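Local coordinates for membrane-fusion protein (Streptococcus pneumoniae, PDB 5XU0), which probably serves as the membrane-fusion subunit of a MacAB-like efflux pump, helping to form a channel for exported substrates, at residues Lys212-Ser217 against Thr242-Gly247. The protein carries 2 engineered substitutions. Numbering follows the deposited sequence.
Sequences KLSYIS and TIDVTG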
loop_
_atom_site.group_PDB
_atom_site.type_symbol
_atom_site.label_atom_id
_atom_site.label_comp_id
_atom_site.label_asym_id
_atom_site.label_seq_id
_atom_site.Cartn_x
_atom_site.Cartn_y
_atom_site.Cartn_z
ATOM N N LYS B 212 -14.736 -33.219 -27.008
ATOM C CA LYS B 212 -13.962 -34.253 -26.332
ATOM C C LYS B 212 -13.562 -33.805 -24.932
ATOM O O LYS B 212 -13.135 -32.665 -24.734
ATOM C CB LYS B 212 -12.686 -34.614 -27.113
ATOM C CG LYS B 212 -12.871 -35.172 -28.523
ATOM C CD LYS B 212 -11.507 -35.292 -29.212
ATOM C CE LYS B 212 -11.513 -34.774 -30.645
ATOM N NZ LYS B 212 -10.150 -34.380 -31.103
ATOM N N LEU B 213 -13.664 -34.724 -23.972
ATOM C CA LEU B 213 -13.227 -34.476 -22.600
ATOM C C LEU B 213 -11.707 -34.355 -22.566
ATOM O O LEU B 213 -10.996 -35.331 -22.828
ATOM C CB LEU B 213 -13.698 -35.605 -21.688
ATOM C CG LEU B 213 -14.721 -35.325 -20.588
ATOM C CD1 LEU B 213 -14.854 -36.549 -19.710
ATOM C CD2 LEU B 213 -14.322 -34.127 -19.746
ATOM N N SER B 214 -11.201 -33.167 -22.231
ATOM C CA SER B 214 -9.764 -32.936 -22.239
ATOM C C SER B 214 -9.154 -32.707 -20.864
ATOM O O SER B 214 -7.954 -32.954 -20.702
ATOM C CB SER B 214 -9.415 -31.739 -23.135
ATOM O OG SER B 214 -9.684 -30.513 -22.478
ATOM N N TYR B 215 -9.921 -32.243 -19.875
ATOM C CA TYR B 215 -9.318 -32.049 -18.560
ATOM C C TYR B 215 -10.328 -32.320 -17.451
ATOM O O TYR B 215 -11.414 -31.729 -17.430
ATOM C CB TYR B 215 -8.734 -30.636 -18.437
ATOM C CG TYR B 215 -8.440 -30.182 -17.025
ATOM C CD1 TYR B 215 -9.128 -29.114 -16.468
ATOM C CD2 TYR B 215 -7.469 -30.812 -16.252
ATOM C CE1 TYR B 215 -8.865 -28.685 -15.181
ATOM C CE2 TYR B 215 -7.198 -30.389 -14.957
ATOM C CZ TYR B 215 -7.902 -29.323 -14.430
ATOM O OH TYR B 215 -7.645 -28.889 -13.148
ATOM N N ILE B 216 -9.947 -33.215 -16.536
ATOM C CA ILE B 216 -10.731 -33.580 -15.358
ATOM C C ILE B 216 -9.838 -33.391 -14.138
ATOM O O ILE B 216 -8.794 -34.044 -14.026
ATOM C CB ILE B 216 -11.240 -35.029 -15.425
ATOM C CG1 ILE B 216 -12.320 -35.180 -16.497
ATOM C CG2 ILE B 216 -11.760 -35.474 -14.066
ATOM C CD1 ILE B 216 -12.601 -36.623 -16.861
ATOM N N SER B 217 -10.253 -32.520 -13.222
ATOM C CA SER B 217 -9.400 -32.132 -12.104
ATOM C C SER B 217 -9.500 -33.138 -10.964
ATOM O O SER B 217 -10.594 -33.411 -10.455
ATOM C CB SER B 217 -9.769 -30.739 -11.605
ATOM O OG SER B 217 -8.916 -30.345 -10.542
ATOM N N THR B 242 -13.122 -29.478 -18.228
ATOM C CA THR B 242 -13.168 -28.671 -19.441
ATOM C C THR B 242 -13.079 -29.604 -20.642
ATOM O O THR B 242 -12.248 -30.524 -20.660
ATOM C CB THR B 242 -12.006 -27.647 -19.536
ATOM O OG1 THR B 242 -10.801 -28.351 -19.839
ATOM C CG2 THR B 242 -11.757 -26.929 -18.230
ATOM N N ILE B 243 -13.932 -29.364 -21.642
ATOM C CA ILE B 243 -13.867 -30.102 -22.897
ATOM C C ILE B 243 -13.653 -29.119 -24.042
ATOM O O ILE B 243 -14.134 -27.975 -24.021
ATOM C CB ILE B 243 -15.123 -30.976 -23.157
ATOM C CG1 ILE B 243 -16.232 -30.161 -23.819
ATOM C CG2 ILE B 243 -15.629 -31.622 -21.881
ATOM C CD1 ILE B 243 -17.540 -30.897 -23.970
ATOM N N ASP B 244 -12.909 -29.586 -25.048
ATOM C CA ASP B 244 -12.610 -28.828 -26.258
ATOM C C ASP B 244 -13.632 -29.187 -27.328
ATOM O O ASP B 244 -13.811 -30.368 -27.649
ATOM C CB ASP B 244 -11.198 -29.133 -26.762
ATOM C CG ASP B 244 -10.148 -29.018 -25.675
ATOM O OD1 ASP B 244 -9.056 -28.471 -25.947
ATOM O OD2 ASP B 244 -10.420 -29.466 -24.546
ATOM N N VAL B 245 -14.296 -28.170 -27.884
ATOM C CA VAL B 245 -15.284 -28.420 -28.926
ATOM C C VAL B 245 -14.579 -28.858 -30.200
ATOM O O VAL B 245 -13.462 -28.418 -30.505
ATOM C CB VAL B 245 -16.163 -27.180 -29.167
ATOM C CG1 VAL B 245 -16.592 -26.576 -27.848
ATOM C CG2 VAL B 245 -15.436 -26.150 -30.018
ATOM N N THR B 246 -15.220 -29.753 -30.939
ATOM C CA THR B 246 -14.637 -30.327 -32.138
ATOM C C THR B 246 -15.616 -30.148 -33.285
ATOM O O THR B 246 -16.807 -29.895 -33.079
ATOM C CB THR B 246 -14.304 -31.813 -31.950
ATOM O OG1 THR B 246 -15.518 -32.568 -31.859
ATOM C CG2 THR B 246 -13.499 -32.015 -30.677
ATOM N N GLY B 247 -15.103 -30.284 -34.501
ATOM C CA GLY B 247 -15.934 -30.082 -35.665
ATOM C C GLY B 247 -16.322 -28.623 -35.847
ATOM O O GLY B 247 -15.774 -27.704 -35.233
#
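Segments 212-217 and 242-247 pair antiparallel, their short strand axes 148° apart in direction, and the pairing shifts by one residue between L213-I243 and Y215-T242. At the regular end K212 and D244 form a hydrogen-bonded pair, each backbone N donating to the other's O at 3.1 Å. Beyond the non-hydrogen-bonded pair L213-I243, T242 O accepts from two successive amides, S214 N at 3.2 Å and Y215 N at 3.0 Å; T242 N returns a bond to Y215 O. L213 and I243 meet through their methyls, CD2 against CG2 at 3.5 Å, on the face where I243 also packs on V197. On the other face, T242 OG1 lies in the plane of the Y215 ring at its edge, nearest to Y215 CB at 3.4 Å. With CG anti to the backbone N (chi1 163°), Y215 brings its ring edge alongside T242, CD1 lying 3.8 Å from T242 CG2. Y215 also packs on V33 of a second subunit. The aliphatic part of K212 crosses T246 at about a right angle, with K212 CE 3.4 Å from T246 CG2. Two consecutive residues, S214 and Y215, facing the single T242 define a classic beta bulge, set between neighbouring strands of the closed six-stranded antiparallel barrel.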